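Long-range contacts in AlyQ (PDB 7D2A), which binds uronic acids of the alginate type through a family 32 carbohydrate-binding module, probably directing its parent enzyme to alginate: residues A61-D66 against S125-A130; S67-F72 against G117-T122; T15-D20 against S41-T46. All coordinates share one frame; numbering follows the deposited sequence. Where two conformers were deposited one is given.

Interaction 1: A61-D66 against S125-A130. With CA (calcium ion), chain C; MAW (4-deoxy-alpha-L-erythro-hex-4-enopyranuronic acid), chain B.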
loop_
_atom_site.group_PDB
_atom_site.type_symbol
_atom_site.label_atom_id
_atom_site.label_comp_id
_atom_site.label_asym_id
_atom_site.label_seq_id
_atom_site.Cartn_x
_atom_site.Cartn_y
_atom_site.Cartn_z
ATOM N N ALA A 61 3.940 0.425 -5.944
ATOM C CA ALA A 61 5.328 0.539 -6.433
ATOM C C ALA A 61 6.232 0.630 -5.226
ATOM O O ALA A 61 6.009 1.460 -4.330
ATOM C CB ALA A 61 5.475 1.728 -7.356
ATOM N N TRP A 62 7.272 -0.183 -5.229
ATOM C CA TRP A 62 8.190 -0.340 -4.089
ATOM C C TRP A 62 9.503 0.405 -4.305
ATOM O O TRP A 62 10.041 0.415 -5.415
ATOM C CB TRP A 62 8.440 -1.816 -3.861
ATOM C CG TRP A 62 7.198 -2.533 -3.456
ATOM C CD1 TRP A 62 6.345 -3.182 -4.296
ATOM C CD2 TRP A 62 6.690 -2.696 -2.131
ATOM N NE1 TRP A 62 5.283 -3.672 -3.590
ATOM C CE2 TRP A 62 5.472 -3.419 -2.251
ATOM C CE3 TRP A 62 7.124 -2.270 -0.868
ATOM C CZ2 TRP A 62 4.712 -3.737 -1.115
ATOM C CZ3 TRP A 62 6.361 -2.564 0.233
ATOM C CH2 TRP A 62 5.161 -3.278 0.102
ATOM N N TYR A 63 9.969 1.037 -3.241
ATOM C CA TYR A 63 11.296 1.707 -3.275
ATOM C C TYR A 63 12.351 0.634 -3.492
ATOM O O TYR A 63 12.291 -0.396 -2.814
ATOM C CB TYR A 63 11.559 2.406 -1.950
ATOM C CG TYR A 63 12.884 3.111 -1.831
ATOM C CD1 TYR A 63 13.201 4.180 -2.652
ATOM C CD2 TYR A 63 13.782 2.714 -0.860
ATOM C CE1 TYR A 63 14.389 4.864 -2.492
ATOM C CE2 TYR A 63 14.968 3.409 -0.685
ATOM C CZ TYR A 63 15.271 4.461 -1.512
ATOM O OH TYR A 63 16.479 5.088 -1.319
ATOM N N ASN A 64 13.273 0.849 -4.426
ATOM C CA ASN A 64 14.299 -0.169 -4.753
ATOM C C ASN A 64 13.595 -1.470 -5.146
ATOM O O ASN A 64 14.074 -2.588 -4.835
ATOM C CB ASN A 64 15.293 -0.362 -3.612
ATOM C CG ASN A 64 16.246 0.799 -3.451
ATOM O OD1 ASN A 64 16.381 1.613 -4.353
ATOM N ND2 ASN A 64 16.891 0.869 -2.306
ATOM N N GLY A 65 12.448 -1.350 -5.811
ATOM C CA GLY A 65 11.584 -2.496 -6.057
ATOM C C GLY A 65 12.195 -3.470 -7.026
ATOM O O GLY A 65 11.724 -4.640 -7.063
ATOM N N ASP A 66 13.193 -3.057 -7.789
ATOM C CA ASP A 66 13.844 -3.951 -8.764
ATOM C C ASP A 66 15.077 -4.616 -8.142
ATOM O O ASP A 66 15.809 -5.266 -8.901
ATOM C CB ASP A 66 14.182 -3.208 -10.054
ATOM C CG ASP A 66 15.288 -2.198 -9.890
ATOM O OD1 ASP A 66 15.660 -1.893 -8.748
ATOM O OD2 ASP A 66 15.737 -1.710 -10.907
ATOM N N SER A 125 9.178 0.768 2.447
ATOM C CA SER A 125 9.282 1.997 1.641
ATOM C C SER A 125 8.510 1.797 0.339
ATOM O O SER A 125 8.892 0.945 -0.477
ATOM C CB SER A 125 10.766 2.320 1.376
ATOM O OG SER A 125 11.398 2.668 2.639
ATOM N N ILE A 126 7.500 2.615 0.135
ATOM C CA ILE A 126 6.526 2.517 -0.967
ATOM C C ILE A 126 6.548 3.835 -1.720
ATOM O O ILE A 126 6.362 4.878 -1.083
ATOM C CB ILE A 126 5.125 2.120 -0.466
ATOM C CG1 ILE A 126 5.195 0.768 0.278
ATOM C CG2 ILE A 126 4.154 2.116 -1.624
ATOM C CD1 ILE A 126 3.875 0.354 0.907
ATOM N N THR A 127 6.729 3.787 -3.066
ATOM C CA THR A 127 6.771 5.046 -3.825
ATOM C C THR A 127 5.399 5.485 -4.327
ATOM O O THR A 127 5.143 6.708 -4.395
ATOM C CB THR A 127 7.768 4.921 -4.980
ATOM O OG1 THR A 127 7.292 3.888 -5.833
ATOM C CG2 THR A 127 9.168 4.620 -4.510
ATOM N N GLU A 128 4.510 4.567 -4.657
ATOM C CA GLU A 128 3.186 4.903 -5.228
ATOM C C GLU A 128 2.199 3.833 -4.825
ATOM O O GLU A 128 2.616 2.632 -4.864
ATOM C CB GLU A 128 3.286 5.025 -6.750
ATOM C CG GLU A 128 3.972 6.303 -7.225
ATOM C CD GLU A 128 3.175 7.549 -6.869
ATOM O OE1 GLU A 128 2.045 7.685 -7.433
ATOM O OE2 GLU A 128 3.637 8.423 -6.068
ATOM N N VAL A 129 0.955 4.213 -4.581
ATOM C CA VAL A 129 -0.165 3.258 -4.436
ATOM C C VAL A 129 -1.333 3.749 -5.256
ATOM O O VAL A 129 -1.593 4.986 -5.248
ATOM C CB VAL A 129 -0.537 3.087 -2.957
ATOM C CG1 VAL A 129 -1.828 2.262 -2.793
ATOM C CG2 VAL A 129 0.555 2.411 -2.183
ATOM N N ALA A 130 -2.075 2.821 -5.822
ATOM C CA ALA A 130 -3.327 3.122 -6.528
ATOM C C ALA A 130 -4.321 2.006 -6.238
ATOM O O ALA A 130 -3.930 0.859 -6.022
ATOM C CB ALA A 130 -3.063 3.363 -7.981
HETATM CA CA CA C . 5.563 8.992 -4.817
HETATM C C1 MAW B . 16.827 4.027 5.109
HETATM C C2 MAW B . 16.288 5.378 4.857
HETATM O O2 MAW B . 16.775 5.984 3.626
HETATM C C3 MAW B . 14.743 5.226 4.817
HETATM O O3 MAW B . 14.128 6.379 4.271
HETATM C C4 MAW B . 14.383 3.981 3.990
HETATM C C5 MAW B . 15.269 3.111 3.568
HETATM O O5 MAW B . 16.674 3.243 3.915
HETATM C C6 MAW B . 14.967 1.938 2.801
HETATM O O6A MAW B . 15.932 1.160 2.518
HETATM O O6B MAW B . 13.757 1.650 2.460
HETATM O O HOH W 1 9.256 2.340 -7.247
#

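Interaction 2: S67-F72 against G117-T122. With MAW (4-deoxy-alpha-L-erythro-hex-4-enopyranuronic acid), chain B; LGU (alpha-L-gulopyranuronic acid), chain D.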
loop_
_atom_site.group_PDB
_atom_site.type_symbol
_atom_site.label_atom_id
_atom_site.label_comp_id
_atom_site.label_asym_id
_atom_site.label_seq_id
_atom_site.Cartn_x
_atom_site.Cartn_y
_atom_site.Cartn_z
ATOM N N SER A 67 15.318 -4.454 -6.834
ATOM C CA SER A 67 16.556 -5.000 -6.212
ATOM C C SER A 67 16.302 -5.644 -4.845
ATOM O O SER A 67 17.269 -6.168 -4.257
ATOM C CB SER A 67 17.624 -3.950 -6.118
ATOM O OG SER A 67 17.316 -2.984 -5.120
ATOM N N ARG A 68 15.061 -5.686 -4.372
ATOM C CA ARG A 68 14.765 -6.345 -3.097
ATOM C C ARG A 68 13.285 -6.725 -3.071
ATOM O O ARG A 68 12.491 -6.105 -3.800
ATOM C CB ARG A 68 15.151 -5.425 -1.941
ATOM C CG ARG A 68 14.155 -4.301 -1.706
ATOM C CD ARG A 68 14.748 -3.221 -0.834
ATOM N NE ARG A 68 13.714 -2.389 -0.220
ATOM C CZ ARG A 68 13.964 -1.360 0.572
ATOM N NH1 ARG A 68 15.225 -0.963 0.832
ATOM N NH2 ARG A 68 12.937 -0.717 1.084
ATOM N N THR A 69 12.963 -7.687 -2.232
ATOM C CA THR A 69 11.577 -8.144 -2.025
ATOM C C THR A 69 11.090 -7.655 -0.661
ATOM O O THR A 69 11.866 -7.638 0.326
ATOM C CB THR A 69 11.470 -9.669 -2.136
ATOM O OG1 THR A 69 12.370 -10.270 -1.190
ATOM C CG2 THR A 69 11.823 -10.152 -3.525
ATOM N N SER A 70 9.847 -7.232 -0.585
ATOM C CA SER A 70 9.274 -6.647 0.624
ATOM C C SER A 70 8.003 -7.420 0.979
ATOM O O SER A 70 7.147 -7.607 0.119
ATOM C CB SER A 70 9.059 -5.121 0.426
ATOM O OG SER A 70 9.339 -4.366 1.609
ATOM N N GLY A 71 7.899 -7.876 2.220
ATOM C CA GLY A 71 6.719 -8.608 2.687
ATOM C C GLY A 71 5.628 -7.675 3.165
ATOM O O GLY A 71 5.900 -6.594 3.680
ATOM N N PHE A 72 4.381 -8.017 2.863
ATOM C CA PHE A 72 3.249 -7.127 3.185
ATOM C C PHE A 72 1.938 -7.905 3.220
ATOM O O PHE A 72 1.855 -9.044 2.812
ATOM C CB PHE A 72 3.157 -5.986 2.161
ATOM C CG PHE A 72 2.689 -6.443 0.816
ATOM C CD1 PHE A 72 3.569 -6.986 -0.110
ATOM C CD2 PHE A 72 1.346 -6.355 0.475
ATOM C CE1 PHE A 72 3.129 -7.430 -1.351
ATOM C CE2 PHE A 72 0.903 -6.837 -0.740
ATOM C CZ PHE A 72 1.779 -7.398 -1.640
ATOM N N GLY A 117 9.035 -5.507 6.521
ATOM C CA GLY A 117 10.426 -5.314 6.097
ATOM C C GLY A 117 10.719 -6.025 4.806
ATOM O O GLY A 117 9.796 -6.566 4.160
ATOM N N ASN A 118 11.985 -6.098 4.439
ATOM C CA ASN A 118 12.354 -6.513 3.084
ATOM C C ASN A 118 13.627 -7.356 3.165
ATOM O O ASN A 118 14.165 -7.551 4.280
ATOM C CB ASN A 118 12.497 -5.277 2.206
ATOM C CG ASN A 118 13.647 -4.362 2.609
ATOM O OD1 ASN A 118 14.801 -4.683 2.345
ATOM N ND2 ASN A 118 13.372 -3.204 3.193
ATOM N N SER A 119 14.094 -7.789 2.025
ATOM C CA SER A 119 15.175 -8.803 1.932
ATOM C C SER A 119 16.522 -8.129 2.201
ATOM O O SER A 119 17.520 -8.897 2.398
ATOM C CB SER A 119 15.099 -9.465 0.590
ATOM O OG SER A 119 15.195 -8.497 -0.430
ATOM N N SER A 120 16.586 -6.793 2.226
ATOM C CA SER A 120 17.831 -6.018 2.507
ATOM C C SER A 120 17.853 -5.475 3.942
ATOM O O SER A 120 18.932 -5.574 4.625
ATOM C CB SER A 120 18.010 -4.899 1.538
ATOM O OG SER A 120 18.318 -5.382 0.248
ATOM N N ASN A 121 16.748 -4.884 4.411
ATOM C CA ASN A 121 16.726 -4.278 5.764
ATOM C C ASN A 121 15.290 -4.327 6.292
ATOM O O ASN A 121 14.417 -4.948 5.601
ATOM C CB ASN A 121 17.367 -2.895 5.729
ATOM C CG ASN A 121 16.631 -1.938 4.829
ATOM O OD1 ASN A 121 15.412 -2.029 4.746
ATOM N ND2 ASN A 121 17.353 -1.052 4.158
ATOM N N THR A 122 15.026 -3.714 7.430
ATOM C CA THR A 122 13.727 -3.766 8.138
ATOM C C THR A 122 12.788 -2.653 7.680
ATOM O O THR A 122 11.687 -2.583 8.252
ATOM C CB THR A 122 13.922 -3.725 9.656
ATOM O OG1 THR A 122 14.781 -2.620 9.946
ATOM C CG2 THR A 122 14.435 -5.082 10.105
HETATM C C1 MAW B . 16.827 4.027 5.109
HETATM C C2 MAW B . 16.288 5.378 4.857
HETATM O O2 MAW B . 16.775 5.984 3.626
HETATM C C3 MAW B . 14.743 5.226 4.817
HETATM O O3 MAW B . 14.128 6.379 4.271
HETATM C C4 MAW B . 14.383 3.981 3.990
HETATM C C5 MAW B . 15.269 3.111 3.568
HETATM O O5 MAW B . 16.674 3.243 3.915
HETATM C C6 MAW B . 14.967 1.938 2.801
HETATM O O6A MAW B . 15.932 1.160 2.518
HETATM O O6B MAW B . 13.757 1.650 2.460
HETATM C C1 LGU D . 21.291 2.859 4.802
HETATM C C2 LGU D . 20.042 2.089 4.341
HETATM O O2 LGU D . 20.383 0.778 3.905
HETATM C C3 LGU D . 19.048 1.880 5.456
HETATM O O3 LGU D . 19.478 0.780 6.293
HETATM C C4 LGU D . 18.861 3.173 6.237
HETATM O O4 LGU D . 18.254 4.121 5.361
HETATM C C5 LGU D . 20.156 3.827 6.707
HETATM O O5 LGU D . 20.994 4.059 5.542
HETATM C C6 LGU D . 19.690 5.093 7.375
HETATM O O6B LGU D . 18.987 4.998 8.416
HETATM O O6A LGU D . 19.939 6.189 6.828
HETATM O O1 LGU D . 21.991 1.956 5.664
#

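Interaction 3: T15-D20 against S41-T46. With MAW (4-deoxy-alpha-L-erythro-hex-4-enopyranuronic acid), chain B.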
loop_
_atom_site.group_PDB
_atom_site.type_symbol
_atom_site.label_atom_id
_atom_site.label_comp_id
_atom_site.label_asym_id
_atom_site.label_seq_id
_atom_site.Cartn_x
_atom_site.Cartn_y
_atom_site.Cartn_z
ATOM N N THR A 15 -2.802 8.171 5.947
ATOM C CA THR A 15 -2.145 8.221 7.266
ATOM C C THR A 15 -1.179 7.059 7.363
ATOM O O THR A 15 -1.276 6.090 6.572
ATOM C CB THR A 15 -3.173 8.180 8.393
ATOM O OG1 THR A 15 -3.807 6.905 8.370
ATOM C CG2 THR A 15 -4.164 9.317 8.301
ATOM N N ALA A 16 -0.404 7.014 8.438
ATOM C CA ALA A 16 0.469 5.851 8.669
ATOM C C ALA A 16 0.801 5.710 10.149
ATOM O O ALA A 16 0.736 6.673 10.872
ATOM C CB ALA A 16 1.742 5.953 7.864
ATOM N N SER A 17 1.212 4.520 10.521
ATOM C CA SER A 17 1.681 4.186 11.889
ATOM C C SER A 17 2.894 5.035 12.285
ATOM O O SER A 17 3.064 5.263 13.485
ATOM C CB SER A 17 1.945 2.736 12.023
ATOM O OG SER A 17 2.906 2.275 11.106
ATOM N N ALA A 18 3.751 5.374 11.324
ATOM C CA ALA A 18 5.033 6.069 11.537
ATOM C C ALA A 18 5.531 6.495 10.172
ATOM O O ALA A 18 5.038 5.992 9.121
ATOM C CB ALA A 18 6.020 5.152 12.196
ATOM N N HIS A 19 6.454 7.448 10.168
ATOM C CA HIS A 19 7.236 7.778 8.964
ATOM C C HIS A 19 8.511 8.482 9.404
ATOM O O HIS A 19 8.574 8.948 10.523
ATOM C CB HIS A 19 6.422 8.656 8.018
ATOM C CG HIS A 19 6.206 10.033 8.539
ATOM N ND1 HIS A 19 7.213 11.007 8.518
ATOM C CD2 HIS A 19 5.157 10.597 9.200
ATOM C CE1 HIS A 19 6.745 12.115 9.063
ATOM N NE2 HIS A 19 5.467 11.914 9.501
ATOM N N ASP A 20 9.500 8.496 8.535
ATOM C CA ASP A 20 10.831 9.060 8.868
ATOM C C ASP A 20 11.053 10.383 8.156
ATOM O O ASP A 20 12.218 10.780 8.069
ATOM C CB ASP A 20 11.897 8.072 8.445
ATOM C CG ASP A 20 12.163 8.032 6.963
ATOM O OD1 ASP A 20 11.258 8.422 6.218
ATOM O OD2 ASP A 20 13.283 7.573 6.577
ATOM N N SER A 41 9.051 -4.230 11.095
ATOM C CA SER A 41 7.978 -5.170 10.727
ATOM C C SER A 41 6.713 -4.785 11.492
ATOM O O SER A 41 6.800 -4.499 12.711
ATOM C CB SER A 41 8.418 -6.578 10.960
ATOM O OG SER A 41 7.325 -7.430 10.784
ATOM N N GLY A 42 5.597 -4.626 10.776
ATOM C CA GLY A 42 4.290 -4.308 11.352
ATOM C C GLY A 42 3.882 -2.854 11.164
ATOM O O GLY A 42 2.741 -2.499 11.584
ATOM N N GLN A 43 4.757 -2.004 10.641
ATOM C CA GLN A 43 4.400 -0.608 10.273
ATOM C C GLN A 43 3.318 -0.676 9.194
ATOM O O GLN A 43 3.321 -1.644 8.445
ATOM C CB GLN A 43 5.600 0.172 9.744
ATOM C CG GLN A 43 6.739 0.362 10.746
ATOM C CD GLN A 43 6.506 1.470 11.751
ATOM O OE1 GLN A 43 5.397 1.932 11.994
ATOM N NE2 GLN A 43 7.574 1.883 12.417
ATOM N N TYR A 44 2.482 0.331 9.087
ATOM C CA TYR A 44 1.392 0.303 8.080
ATOM C C TYR A 44 1.023 1.682 7.612
ATOM O O TYR A 44 1.331 2.689 8.249
ATOM C CB TYR A 44 0.170 -0.409 8.649
ATOM C CG TYR A 44 -0.348 0.095 9.960
ATOM C CD1 TYR A 44 -1.113 1.235 10.047
ATOM C CD2 TYR A 44 -0.095 -0.624 11.124
ATOM C CE1 TYR A 44 -1.659 1.641 11.258
ATOM C CE2 TYR A 44 -0.662 -0.239 12.327
ATOM C CZ TYR A 44 -1.437 0.899 12.404
ATOM O OH TYR A 44 -1.929 1.303 13.622
ATOM N N ILE A 45 0.370 1.704 6.452
ATOM C CA ILE A 45 -0.105 2.927 5.792
ATOM C C ILE A 45 -1.554 2.704 5.379
ATOM O O ILE A 45 -1.883 1.600 4.865
ATOM C CB ILE A 45 0.799 3.310 4.611
ATOM C CG1 ILE A 45 0.362 4.621 3.975
ATOM C CG2 ILE A 45 0.999 2.147 3.596
ATOM C CD1 ILE A 45 1.467 5.209 3.083
ATOM N N THR A 46 -2.400 3.655 5.626
ATOM C CA THR A 46 -3.859 3.516 5.452
ATOM C C THR A 46 -4.366 4.556 4.477
ATOM O O THR A 46 -4.214 5.781 4.720
ATOM C CB THR A 46 -4.623 3.605 6.781
ATOM O OG1 THR A 46 -3.964 2.744 7.718
ATOM C CG2 THR A 46 -6.065 3.187 6.578
HETATM C C1 MAW B . 16.827 4.027 5.109
HETATM C C2 MAW B . 16.288 5.378 4.857
HETATM O O2 MAW B . 16.775 5.984 3.626
HETATM C C3 MAW B . 14.743 5.226 4.817
HETATM O O3 MAW B . 14.128 6.379 4.271
HETATM C C4 MAW B . 14.383 3.981 3.990
HETATM C C5 MAW B . 15.269 3.111 3.568
HETATM O O5 MAW B . 16.674 3.243 3.915
HETATM C C6 MAW B . 14.967 1.938 2.801
HETATM O O6A MAW B . 15.932 1.160 2.518
HETATM O O6B MAW B . 13.757 1.650 2.460
HETATM O O HOH W 2 -2.537 4.498 9.260
#

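Interaction 1: A61-D66 against S125-A130
Y63 and S125 meet in the sugar pocket, where the strand ending at W62 runs antiparallel to the strand that starts at W123. Followed outward, the Y63 side chain first rests its CB 3.4 Å from the CB of S125. Its CG is 3.9 Å from the same S125 CB, which approaches the ring obliquely; serine is small enough to let the chains come this near. With CG anti to the backbone N (chi1 179°), the ring is carried past S125 toward the uronic acid: CD2 comes 3.5 Å from O6B of the sugar, and CE2 lies near its carboxylate carbon C6. The CG2 methyl of T127 lies at the ring's edge, near its plane, and the amide group of N64 lies over one face, toward the rim. S125 in turn gives its OG proton to O6B over 2.6 Å, while S37 also bonds to OG.

Y63 N donates to S125 O at 3.0 Å, from above the carbonyl plane. Further along is a classic beta bulge, in which T127 and E128 together face A61. A61 N donates to E128 O at 2.8 Å, nearly straight at 172°, and A61 O receives the N-H of T127 and, weakly, that of E128. One water accepts from T127 OG1 and donates to W62 O, linking the threonine hydroxyl to the neighbouring strand. The corner at T127 presents its carbonyl O, and the bent side chain of E128 brings OE2, to the same calcium ion, each 2.4 Å away; N26, D29, N31 and T34 complete the site.

On the other face, W62 and I126 lie side by side, with CZ3 3.5 Å from CG1. There W62 NE1 reaches the hydroxyl of Y101, and I126 packs on I113 of strand 110-118, joining the two sheets of the sandwich.

Interaction 2: S67-F72 against G117-T122
G117 accepts the N-H of G71 at its carbonyl O, 3.0 Å away, and its positive phi (72°) is one that glycine adopts easily. N118 follows as a non-hydrogen-bonded partner of S70, its CB 3.3 Å from S70 OG. Its amide then lies flat against the R68 guanidinium, the planes only 11° apart and ND2 over the centre of the group. R68, extended from CG to NE, meets the uronic acid carboxylate edge-on, NH1 giving to O6A at 2.8 Å and NH2 to O6B at 2.9 Å. With N118 CG between the backbone N and the carbonyl carbon (chi1 65°), the amide reaches forward over the residues that follow, where OD1 receives the N-H groups of S120 and N121 from the same face of its plane. This Asx turn, extended to an Asx motif, ends strand 110-118 of the five-stranded antiparallel sheet and shapes the loop beside the sugar. S119 grips T69 twice: its N donates to T69 O at 2.8 Å, and its OG, short enough to fold back, accepts from T69 N at 3.0 Å. N121 OD1 accepts hydrogen bonds from N118 ND2 and from W123 N, leaving ND2 of N121 to donate to O6A at 3.1 Å.

Interaction 3: T15-D20 against S41-T46
S17 sits squarely over the ring of Y44, its CB 3.7 Å from the ring centroid and only 5° off the normal, a CH-pi contact over the face. The serine hydroxyl points past the ring to the backbone of the neighbouring strand: lying between the backbone N and the carbonyl carbon (chi1 59°), OG accepts the N-H of Y44 at 2.8 Å and, in the Q43 conformer described, gives its proton to OE1 in the amide's carbonyl plane at 2.7 Å. A small residue with a hydroxyl suits the spot, since one carbon covers the ring while the oxygen takes the place of a strand carbonyl. S17 N closes the pattern by donating to Y44 O. Replacing Y44 by an alanine would probably strip the CB of S17 of the ring face it rests on and leave R112 without its cation-pi partner.

T15 and T46 lie side by side, pointing the same way; paired backbone bonds join them, T46 N to T15 O at 2.8 Å, and a water bridges their hydroxyls, that of T46 being held also by R112 NE. On the other face A16 CB packs against I45 CB at 4.3 Å.

Past the strand, D20 OD2 accepts from the sugar's O3 at 2.7 Å. Strand 13-16 is an outermost strand of the five-stranded sheet, and strand 43-49 separates it from strand 110-118, where I113 meets I45.

All three contacts reach one uronic acid. Interactions 1 and 2 share its carboxylate, with S125 on O6B and R68 and N121 completing the grip, while interaction 3 takes the O3 hydroxyl, at C3, through D20; R35 adds a further bond. Interactions 1 and 2, with centres about 11 Å apart, touch directly: R68 NH2 lies 3.7 Å from S125 CB, and W62 CZ2 lies 3.6 Å from F72 CD1. Interaction 3 is centred about 14 Å from interaction 1 and 15 Å from interaction 2, touching neither. Interaction 1 also brings two pocket residues, Y63 and S125, together with two calcium ligands, T127 and E128, which follow closely after S125 in the chain.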